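Local coordinates for protein type-2 restriction enzyme AgeI (Thalassobius gelatinovorus, PDB 5DWA) that recognises the double-stranded DNA sequence 5'-ACCGGT-3' and cuts it after the A, leaving fragments with 5'-phosphate ends, at residues A13-D18 with W67-Y72; L41-A46 with V89-E94; I184-G189 with D233-F238. One frame throughout, in Å; residues are numbered along the deposited sequence. Where two conformers were deposited one is given.

How the contacts relate
Starting at the N terminus, the chain makes the hairpin of strands 2-8 and 11-16, then runs through helices 22-36, 43-57, 63-78 and 84-109. Contact 1 closes a long, mostly helical loop by bringing helix 63-78 back against residues 13-18. Contact 2 opens inside that loop, at 41-46, and closes beyond it, at 89-94, so the two contacts cross rather than nest; they touch, Trp67 packing on Ser92. Contact 3 follows in series and lies on the other side of the chain's centre, its centre about 32 Å from that of contact 1 and 27 Å from that of contact 2; it joins helix 178-187 to the bend 233-235 before strand 236-239 of the six-stranded sheet.

Contact 1 (A13-D18 with W67-Y72); sequences AHVMLD and WHHVLY. With nucleotides of chain C.
The imidazole of His69 carries Val15 on one face: CG1 sits 3.9 Å from the ring centroid, only 4° off the normal, a CH-pi contact over the middle of the ring. The other methyl of the valine, CG2, reaches out over the rim to NE2 of His69 at 3.8 Å. In the same helix the Tyr72 ring has OP1 of DG8 of chain C at its edge, near the plane, and the carbonyl oxygen of His68 also lies in plane at the edge. This is strand 11-16 of the N-terminal beta-hairpin packed on helix 63-78, through a CH-pi contact and a leucine-valine pair, with no hydrogen bond between the two segments.

Past the end of the strand the contact continues with Leu17, whose CG is anti to the backbone N (chi1 -177°), which carries CD2 across the side chain of Val70 at about a right angle to meet CG2 at 3.6 Å. Leu3 of the partner strand 2-8 touches both Leu17 and His69, while Tyr25 and Ile28 of helix 22-36 pack on Val70. Replacing His69 with an alanine would probably open a gap beneath Val15, leaving its CG1 and CG2 without the ring they rest on.

The helix has a wider, pi-type turn here, with Tyr72 N bonded to Trp67 O at 2.9 Å. The residue that follows the turn, Tyr72, also serves the DNA: it donates a hydrogen bond from OH to OP1 of DG8 of chain C at 2.6 Å.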
# COMPACT_ATOMS: atom_id res chain seq x y z
N ALA A 13 24.93 8.27 -9.16
CA ALA A 13 25.39 7.51 -8.02
C ALA A 13 25.94 6.17 -8.48
O ALA A 13 25.79 5.79 -9.64
CB ALA A 13 24.29 7.32 -7.01
N HIS A 14 26.58 5.46 -7.56
CA HIS A 14 27.25 4.22 -7.89
C HIS A 14 26.84 3.17 -6.88
O HIS A 14 26.55 3.48 -5.73
CB HIS A 14 28.76 4.40 -7.89
CG HIS A 14 29.22 5.55 -8.73
ND1 HIS A 14 29.44 5.43 -10.09
CD2 HIS A 14 29.48 6.84 -8.42
CE1 HIS A 14 29.81 6.60 -10.57
NE2 HIS A 14 29.84 7.47 -9.58
N VAL A 15 26.79 1.93 -7.34
CA VAL A 15 26.57 0.80 -6.45
C VAL A 15 27.27 -0.39 -7.09
O VAL A 15 27.34 -0.49 -8.32
CB VAL A 15 25.05 0.53 -6.22
CG1 VAL A 15 24.39 0.05 -7.50
CG2 VAL A 15 24.85 -0.49 -5.10
N MET A 16 27.80 -1.29 -6.28
CA MET A 16 28.47 -2.46 -6.82
C MET A 16 27.48 -3.58 -7.11
O MET A 16 26.65 -3.92 -6.27
CB MET A 16 29.56 -2.95 -5.87
CG MET A 16 30.68 -1.94 -5.65
SD MET A 16 31.51 -1.48 -7.19
CE MET A 16 32.14 -3.08 -7.70
N LEU A 17 27.57 -4.13 -8.31
CA LEU A 17 26.71 -5.21 -8.77
C LEU A 17 27.57 -6.46 -8.95
O LEU A 17 28.15 -6.68 -10.01
CB LEU A 17 26.00 -4.83 -10.07
CG LEU A 17 25.01 -5.84 -10.64
CD1 LEU A 17 23.82 -6.00 -9.69
CD2 LEU A 17 24.56 -5.42 -12.03
N ASP A 18 27.65 -7.25 -7.88
CA ASP A 18 28.52 -8.42 -7.82
C ASP A 18 28.13 -9.50 -8.82
O ASP A 18 26.94 -9.75 -9.05
CB ASP A 18 28.51 -9.01 -6.41
CG ASP A 18 28.88 -7.99 -5.35
OD1 ASP A 18 29.88 -7.27 -5.55
OD2 ASP A 18 28.17 -7.92 -4.33
N TRP A 67 16.92 -7.47 -10.26
CA TRP A 67 15.60 -6.86 -10.39
C TRP A 67 15.67 -5.36 -10.11
O TRP A 67 15.15 -4.55 -10.87
CB TRP A 67 14.62 -7.53 -9.43
CG TRP A 67 13.20 -7.14 -9.58
CD1 TRP A 67 12.57 -6.05 -9.04
CD2 TRP A 67 12.20 -7.86 -10.30
NE1 TRP A 67 11.23 -6.06 -9.39
CE2 TRP A 67 10.99 -7.16 -10.16
CE3 TRP A 67 12.22 -9.05 -11.04
CZ2 TRP A 67 9.80 -7.61 -10.75
CZ3 TRP A 67 11.04 -9.51 -11.61
CH2 TRP A 67 9.84 -8.79 -11.46
N HIS A 68 16.30 -5.01 -8.99
CA HIS A 68 16.25 -3.65 -8.47
C HIS A 68 17.25 -2.70 -9.11
O HIS A 68 16.91 -1.55 -9.38
CB HIS A 68 16.45 -3.67 -6.95
CG HIS A 68 16.40 -2.31 -6.32
ND1 HIS A 68 15.31 -1.48 -6.45
CD2 HIS A 68 17.29 -1.65 -5.55
CE1 HIS A 68 15.54 -0.36 -5.79
NE2 HIS A 68 16.74 -0.44 -5.23
N HIS A 69 18.48 -3.17 -9.34
CA HIS A 69 19.53 -2.29 -9.86
C HIS A 69 19.64 -2.35 -11.37
O HIS A 69 20.24 -1.45 -11.97
CB HIS A 69 20.90 -2.62 -9.24
CG HIS A 69 21.02 -2.27 -7.79
ND1 HIS A 69 20.55 -1.09 -7.27
CD2 HIS A 69 21.59 -2.94 -6.76
CE1 HIS A 69 20.80 -1.05 -5.97
NE2 HIS A 69 21.44 -2.15 -5.64
N VAL A 70 19.09 -3.39 -12.00
CA VAL A 70 19.20 -3.51 -13.46
C VAL A 70 17.85 -3.31 -14.14
O VAL A 70 17.64 -2.30 -14.82
CB VAL A 70 19.78 -4.88 -13.89
CG1 VAL A 70 19.88 -4.97 -15.42
CG2 VAL A 70 21.14 -5.08 -13.24
N LEU A 71 16.91 -4.24 -13.95
CA LEU A 71 15.63 -4.17 -14.65
C LEU A 71 14.83 -2.91 -14.30
O LEU A 71 14.35 -2.21 -15.18
CB LEU A 71 14.79 -5.43 -14.36
CG LEU A 71 15.38 -6.77 -14.81
CD1 LEU A 71 14.38 -7.92 -14.59
CD2 LEU A 71 15.83 -6.72 -16.28
N TYR A 72 14.70 -2.62 -13.01
CA TYR A 72 14.04 -1.40 -12.55
C TYR A 72 14.61 -0.15 -13.19
O TYR A 72 13.89 0.70 -13.71
CB TYR A 72 14.17 -1.31 -11.04
CG TYR A 72 13.69 -0.05 -10.36
CD1 TYR A 72 12.40 0.45 -10.56
CD2 TYR A 72 14.48 0.58 -9.41
CE1 TYR A 72 11.95 1.57 -9.88
CE2 TYR A 72 14.05 1.69 -8.74
CZ TYR A 72 12.79 2.17 -8.95
OH TYR A 72 12.38 3.28 -8.24
P DG C 8 13.37 3.75 -4.63
OP1 DG C 8 13.77 3.54 -6.04
OP2 DG C 8 14.05 2.97 -3.57
O5' DG C 8 13.52 5.30 -4.34
C5' DG C 8 12.86 6.21 -5.22
C4' DG C 8 12.31 7.40 -4.46
O4' DG C 8 11.21 6.98 -3.60
C3' DG C 8 13.30 8.10 -3.56
O3' DG C 8 13.06 9.49 -3.68
C2' DG C 8 12.98 7.54 -2.16
C1' DG C 8 11.49 7.30 -2.24
N9 DG C 8 11.00 6.18 -1.45
C8 DG C 8 11.55 4.92 -1.36
N7 DG C 8 10.83 4.09 -0.63
C5 DG C 8 9.72 4.84 -0.27
C6 DG C 8 8.60 4.49 0.51
O6 DG C 8 8.35 3.40 1.02
N1 DG C 8 7.71 5.55 0.65
C2 DG C 8 7.87 6.80 0.10
N2 DG C 8 6.89 7.71 0.34
N3 DG C 8 8.92 7.14 -0.63
C4 DG C 8 9.80 6.12 -0.77
P DG C 7 9.57 -1.57 -5.79
OP1 DG C 7 10.37 -1.92 -6.98
OP2 DG C 7 9.66 -2.39 -4.57
O5' DG C 7 9.96 -0.09 -5.36
C5' DG C 7 9.84 0.99 -6.26
C4' DG C 7 10.07 2.29 -5.52
O4' DG C 7 8.90 2.61 -4.72
C3' DG C 7 11.23 2.27 -4.53
O3' DG C 7 11.79 3.54 -4.48
C2' DG C 7 10.54 1.91 -3.21
C1' DG C 7 9.24 2.68 -3.34
N9 DG C 7 8.13 2.09 -2.63
C8 DG C 7 8.08 0.85 -2.01
N7 DG C 7 6.90 0.58 -1.53
C5 DG C 7 6.12 1.67 -1.87
C6 DG C 7 4.76 1.93 -1.62
O6 DG C 7 3.93 1.22 -1.03
N1 DG C 7 4.36 3.16 -2.14
C2 DG C 7 5.18 4.02 -2.82
N2 DG C 7 4.62 5.15 -3.25
N3 DG C 7 6.46 3.79 -3.05
C4 DG C 7 6.86 2.60 -2.56

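Contact 2 (L41-A46 with V89-E94); sequences LKSRDA and VRTSGE. With nucleotides of chain C; nucleotides of chain D.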
# COMPACT_ATOMS: atom_id res chain seq x y z
N LEU A 41 3.08 -6.21 -26.27
CA LEU A 41 3.75 -6.97 -25.22
C LEU A 41 3.49 -6.32 -23.87
O LEU A 41 3.96 -5.21 -23.63
CB LEU A 41 5.25 -7.07 -25.48
CG LEU A 41 6.04 -7.84 -24.41
CD1 LEU A 41 5.57 -9.29 -24.31
CD2 LEU A 41 7.53 -7.76 -24.67
N LYS A 42 2.73 -6.99 -23.02
CA LYS A 42 2.51 -6.50 -21.66
C LYS A 42 3.84 -6.42 -20.94
O LYS A 42 4.66 -7.32 -21.04
CB LYS A 42 1.54 -7.41 -20.90
CG LYS A 42 0.13 -7.43 -21.48
CD LYS A 42 -0.80 -8.34 -20.69
CE LYS A 42 -0.51 -9.81 -20.93
NZ LYS A 42 -0.75 -10.16 -22.36
N SER A 43 4.05 -5.35 -20.19
CA SER A 43 5.33 -5.22 -19.52
C SER A 43 5.52 -6.25 -18.42
O SER A 43 6.66 -6.54 -18.06
CB SER A 43 5.49 -3.81 -18.96
OG SER A 43 5.77 -2.92 -20.01
N ARG A 44 4.44 -6.81 -17.88
CA ARG A 44 4.61 -7.86 -16.89
C ARG A 44 5.35 -9.04 -17.53
O ARG A 44 6.15 -9.71 -16.88
CB ARG A 44 3.27 -8.31 -16.28
CG ARG A 44 2.34 -9.08 -17.21
CD ARG A 44 1.10 -9.49 -16.46
NE ARG A 44 0.24 -10.37 -17.25
CZ ARG A 44 -1.09 -10.38 -17.16
NH1 ARG A 44 -1.70 -9.54 -16.34
NH2 ARG A 44 -1.80 -11.21 -17.91
N ASP A 45 5.10 -9.24 -18.82
CA ASP A 45 5.79 -10.29 -19.57
C ASP A 45 7.22 -9.89 -19.95
O ASP A 45 8.14 -10.70 -19.86
CB ASP A 45 4.99 -10.65 -20.83
CG ASP A 45 3.72 -11.37 -20.51
OD1 ASP A 45 3.73 -12.19 -19.56
OD2 ASP A 45 2.70 -11.12 -21.19
N ALA A 46 7.40 -8.64 -20.35
CA ALA A 46 8.74 -8.13 -20.63
C ALA A 46 9.65 -8.24 -19.41
O ALA A 46 10.76 -8.77 -19.50
CB ALA A 46 8.65 -6.68 -21.10
N VAL A 89 5.27 0.37 -11.01
CA VAL A 89 4.44 -0.16 -9.93
C VAL A 89 3.39 -1.13 -10.48
O VAL A 89 3.22 -2.24 -9.97
CB VAL A 89 3.72 0.95 -9.15
CG1 VAL A 89 2.75 0.36 -8.13
CG2 VAL A 89 4.73 1.87 -8.48
N ARG A 90 2.72 -0.71 -11.55
CA ARG A 90 1.59 -1.46 -12.09
C ARG A 90 2.02 -2.75 -12.79
O ARG A 90 1.29 -3.75 -12.77
CB ARG A 90 0.81 -0.57 -13.06
CG ARG A 90 -0.30 -1.29 -13.82
CD ARG A 90 -1.39 -1.80 -12.90
NE ARG A 90 -2.44 -2.43 -13.70
CZ ARG A 90 -2.72 -3.73 -13.71
NH1 ARG A 90 -2.07 -4.57 -12.91
NH2 ARG A 90 -3.68 -4.19 -14.51
N THR A 91 3.20 -2.74 -13.39
CA THR A 91 3.64 -3.90 -14.19
C THR A 91 4.59 -4.86 -13.47
O THR A 91 4.60 -6.06 -13.76
CB THR A 91 4.32 -3.43 -15.49
OG1 THR A 91 5.45 -2.60 -15.18
CG2 THR A 91 3.32 -2.64 -16.33
N SER A 92 5.40 -4.36 -12.54
CA SER A 92 6.45 -5.19 -11.96
C SER A 92 5.95 -6.21 -10.93
O SER A 92 6.55 -7.27 -10.77
CB SER A 92 7.54 -4.31 -11.33
OG SER A 92 7.07 -3.61 -10.19
N GLY A 93 4.86 -5.90 -10.24
CA GLY A 93 4.27 -6.84 -9.30
C GLY A 93 3.81 -8.09 -10.01
O GLY A 93 4.17 -9.21 -9.64
N GLU A 94 3.03 -7.89 -11.07
CA GLU A 94 2.59 -9.02 -11.87
C GLU A 94 3.76 -9.69 -12.59
O GLU A 94 3.73 -10.90 -12.85
CB GLU A 94 1.52 -8.58 -12.87
CG GLU A 94 0.24 -8.12 -12.17
CD GLU A 94 -0.94 -7.94 -13.10
OE1 GLU A 94 -0.73 -7.82 -14.32
OE2 GLU A 94 -2.09 -7.95 -12.60
P DC C 6 3.78 -5.26 -5.30
OP1 DC C 6 4.66 -6.39 -5.55
OP2 DC C 6 3.05 -5.09 -4.03
O5' DC C 6 4.66 -3.95 -5.52
C5' DC C 6 5.34 -3.79 -6.73
C4' DC C 6 5.97 -2.42 -6.76
O4' DC C 6 4.96 -1.40 -6.60
C3' DC C 6 7.02 -2.15 -5.69
O3' DC C 6 8.05 -1.42 -6.28
C2' DC C 6 6.26 -1.31 -4.65
C1' DC C 6 5.27 -0.55 -5.52
N1 DC C 6 3.99 -0.24 -4.85
C2 DC C 6 3.53 1.08 -4.77
O2 DC C 6 4.23 2.01 -5.21
N3 DC C 6 2.34 1.32 -4.18
C4 DC C 6 1.61 0.30 -3.72
N4 DC C 6 0.44 0.59 -3.14
C5 DC C 6 2.05 -1.04 -3.82
C6 DC C 6 3.23 -1.27 -4.39
P DG D 11 -1.09 -4.01 -19.73
OP1 DG D 11 0.30 -3.95 -19.21
OP2 DG D 11 -1.31 -3.87 -21.20
O5' DG D 11 -1.77 -5.37 -19.29
C5' DG D 11 -1.69 -5.82 -17.95
C4' DG D 11 -3.04 -6.34 -17.49
O4' DG D 11 -3.91 -5.22 -17.21
C3' DG D 11 -3.78 -7.20 -18.52
O3' DG D 11 -4.49 -8.24 -17.86
C2' DG D 11 -4.73 -6.19 -19.18
C1' DG D 11 -5.09 -5.31 -17.99
N9 DG D 11 -5.48 -3.96 -18.36
C8 DG D 11 -5.09 -3.24 -19.47
N7 DG D 11 -5.59 -2.04 -19.52
C5 DG D 11 -6.36 -1.95 -18.36
C6 DG D 11 -7.15 -0.88 -17.86
O6 DG D 11 -7.33 0.25 -18.35
N1 DG D 11 -7.76 -1.20 -16.66
C2 DG D 11 -7.63 -2.41 -16.02
N2 DG D 11 -8.30 -2.53 -14.88
N3 DG D 11 -6.90 -3.42 -16.47
C4 DG D 11 -6.30 -3.12 -17.64
P DC C 5 -2.22 -5.42 -4.45
OP1 DC C 5 -2.58 -6.86 -4.38
OP2 DC C 5 -2.33 -4.57 -3.24
O5' DC C 5 -0.73 -5.31 -5.01
C5' DC C 5 -0.37 -6.00 -6.20
C4' DC C 5 0.44 -5.10 -7.11
O4' DC C 5 -0.40 -4.05 -7.59
C3' DC C 5 1.59 -4.40 -6.41
O3' DC C 5 2.73 -5.21 -6.51
C2' DC C 5 1.75 -3.09 -7.21
C1' DC C 5 0.37 -2.88 -7.85
N1 DC C 5 -0.40 -1.71 -7.33
C2 DC C 5 -0.69 -0.63 -8.17
O2 DC C 5 -0.30 -0.67 -9.34
N3 DC C 5 -1.41 0.42 -7.70
C4 DC C 5 -1.82 0.42 -6.42
N4 DC C 5 -2.53 1.47 -6.00
C5 DC C 5 -1.55 -0.67 -5.55
C6 DC C 5 -0.85 -1.70 -6.03
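Arg44 and Glu94 reach across from their two helices and meet in a salt bridge. NH1 of Arg44 donates to OE1 of Glu94 at 2.8 Å, with an N-H...O angle of 158°. The bond lies almost in the guanidinium plane but meets OE1 from above the carboxylate plane; the two planes are 54° apart. Arg44 starts with CG between its backbone N and carbonyl carbon (chi1 70°) and then runs extended to NE, crossing Glu94 at a slant, with CD of Arg44 on CB of Glu94 at 3.7 Å.

The other carboxylate oxygen turns back to its own helix, where NH1 of Arg90 makes a weak bond to OE2 of Glu94 at 3.4 Å. Glu94 is thus shared by two arginines, and the three form a salt-bridge network beside the bound DNA. Both guanidinium groups come close to the same nucleotide: NH2 of Arg90 comes to 2.9 Å from O4' of DG11 of chain D, and NH1 of Arg44 is 3.4 Å from its O3'. Arg90 also donates from NE to O2 of a cytosine base, a bond for which the network probably positions it, and Phe119 makes a cation-pi contact with Arg44.

Below the charges the helices come close, CA of Arg44 and CA of Thr91 being 4.9 Å apart. CB of Ser43 rests on the methyl CG2 of Thr91 at 3.6 Å, while OG1 of Thr91 is turned to the carbonyl oxygen of Ser87 in its own helix. This joins the first turn of helix 43-57 to helix 84-109; Tyr75 and Lys79, at the end of helix 63-78 and just beyond, make weak hydrogen bonds to OG of Ser43, and Leu35 of helix 22-36 packs on Ala46.

Contact 3 (I184-G189 with D233-F238); sequences IMMGEG and DFSACF
The last turn of helix 178-187 faces the bend that leads into strand 236-239, and the backbones stay well apart, CA of Met186 being 7.3 Å from CA of Ser235. One side chain bridges the distance. Met186 leaves the helix with CG anti to its carbonyl carbon (chi1 -61°), continues straight through chi2 and bends only at chi3, which lays its end alongside the opposing main chain. There SD approaches the carbonyl oxygen of Asp233 and the carbonyl carbon of Phe234, each at 3.7 Å, and CE reaches the backbone N of Ser235 at 3.6 Å. Ser235 also brings its side chain to the methionine, OG standing 3.7 Å from CE and 3.9 Å from CG.

Beyond Met186 the helix ends in a Schellman motif, with Gly189 at positive phi as the C' residue and its N bonded to the carbonyl oxygen of Met186. On the other segment the chain runs on as a strand of the central sheet of this PD-(D/E)XK nuclease, beside strand 191-196. The bound DNA is about 12 Å from the nearest atom, so this is structural packing, joining the end of helix 178-187 to the approach to the sheet.

No hydrogen bond joins the two segments, and the polar atoms beside the thioether have other partners: Asp233 O takes a hydrogen bond from Ser182 OG and Ser235 OG one from Ser192 N; the Asp233 carboxylate, turned away, pairs with Arg183. Met186 therefore contributes van der Waals contact, its sulfur and methyl packed against backbone that at Asp233 and Ser235 is bonded to other residues.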
# COMPACT_ATOMS: atom_id res chain seq x y z
N ILE A 184 -6.15 -17.24 7.02
CA ILE A 184 -7.37 -17.92 6.59
C ILE A 184 -7.01 -19.18 5.79
O ILE A 184 -7.56 -20.25 6.03
CB ILE A 184 -8.25 -16.98 5.75
CG1 ILE A 184 -8.89 -15.92 6.65
CG2 ILE A 184 -9.33 -17.75 5.00
CD1 ILE A 184 -9.44 -14.71 5.91
N MET A 185 -6.08 -19.04 4.85
CA MET A 185 -5.63 -20.19 4.07
C MET A 185 -5.06 -21.31 4.93
O MET A 185 -5.41 -22.48 4.75
CB MET A 185 -4.59 -19.74 3.05
CG MET A 185 -5.16 -18.84 1.98
SD MET A 185 -3.88 -18.06 0.96
CE MET A 185 -3.14 -19.52 0.24
N MET A 186 -4.18 -20.97 5.86
CA MET A 186 -3.54 -21.98 6.70
C MET A 186 -4.59 -22.65 7.59
O MET A 186 -4.51 -23.85 7.85
CB MET A 186 -2.42 -21.35 7.54
CG MET A 186 -1.29 -20.74 6.69
SD MET A 186 -0.01 -19.90 7.64
CE MET A 186 0.84 -21.30 8.35
N GLY A 187 -5.57 -21.87 8.02
CA GLY A 187 -6.68 -22.39 8.81
C GLY A 187 -7.51 -23.41 8.05
O GLY A 187 -8.13 -24.29 8.65
N GLU A 188 -7.54 -23.29 6.73
CA GLU A 188 -8.27 -24.23 5.88
C GLU A 188 -7.36 -25.31 5.33
O GLU A 188 -7.69 -25.97 4.34
CB GLU A 188 -8.98 -23.49 4.74
CG GLU A 188 -10.00 -22.45 5.20
CD GLU A 188 -11.10 -23.04 6.08
OE1 GLU A 188 -11.41 -24.24 5.94
OE2 GLU A 188 -11.65 -22.29 6.91
N GLY A 189 -6.21 -25.50 5.97
CA GLY A 189 -5.30 -26.56 5.60
C GLY A 189 -4.59 -26.35 4.27
O GLY A 189 -4.15 -27.31 3.65
N ASP A 233 2.77 -16.32 10.52
CA ASP A 233 1.72 -15.83 9.64
C ASP A 233 1.75 -16.46 8.24
O ASP A 233 0.81 -16.26 7.47
CB ASP A 233 1.80 -14.31 9.51
CG ASP A 233 1.34 -13.59 10.76
OD1 ASP A 233 0.53 -14.17 11.52
OD2 ASP A 233 1.77 -12.44 10.98
N PHE A 234 2.82 -17.19 7.91
CA PHE A 234 2.96 -17.87 6.62
C PHE A 234 3.52 -19.27 6.82
O PHE A 234 4.21 -19.53 7.80
CB PHE A 234 3.88 -17.08 5.66
CG PHE A 234 3.38 -15.71 5.35
CD1 PHE A 234 2.51 -15.49 4.29
CD2 PHE A 234 3.77 -14.63 6.13
CE1 PHE A 234 2.04 -14.22 4.02
CE2 PHE A 234 3.30 -13.36 5.86
CZ PHE A 234 2.43 -13.15 4.80
N SER A 235 3.23 -20.18 5.88
CA SER A 235 3.73 -21.55 5.97
C SER A 235 5.25 -21.57 5.91
O SER A 235 5.90 -22.36 6.59
CB SER A 235 3.15 -22.41 4.85
OG SER A 235 1.74 -22.45 4.90
N ALA A 236 5.78 -20.69 5.07
CA ALA A 236 7.21 -20.56 4.85
C ALA A 236 7.46 -19.31 4.04
O ALA A 236 6.55 -18.81 3.38
CB ALA A 236 7.77 -21.77 4.14
N CYS A 237 8.68 -18.79 4.11
CA CYS A 237 9.06 -17.63 3.32
C CYS A 237 10.31 -17.96 2.53
O CYS A 237 11.28 -18.53 3.06
CB CYS A 237 9.30 -16.42 4.23
SG CYS A 237 9.99 -14.95 3.39
N PHE A 238 10.28 -17.62 1.24
CA PHE A 238 11.42 -17.82 0.37
C PHE A 238 11.84 -16.48 -0.18
O PHE A 238 11.05 -15.80 -0.82
CB PHE A 238 11.08 -18.80 -0.75
CG PHE A 238 10.78 -20.18 -0.25
CD1 PHE A 238 9.51 -20.50 0.20
CD2 PHE A 238 11.78 -21.13 -0.18
CE1 PHE A 238 9.24 -21.76 0.69
CE2 PHE A 238 11.51 -22.39 0.32
CZ PHE A 238 10.24 -22.70 0.75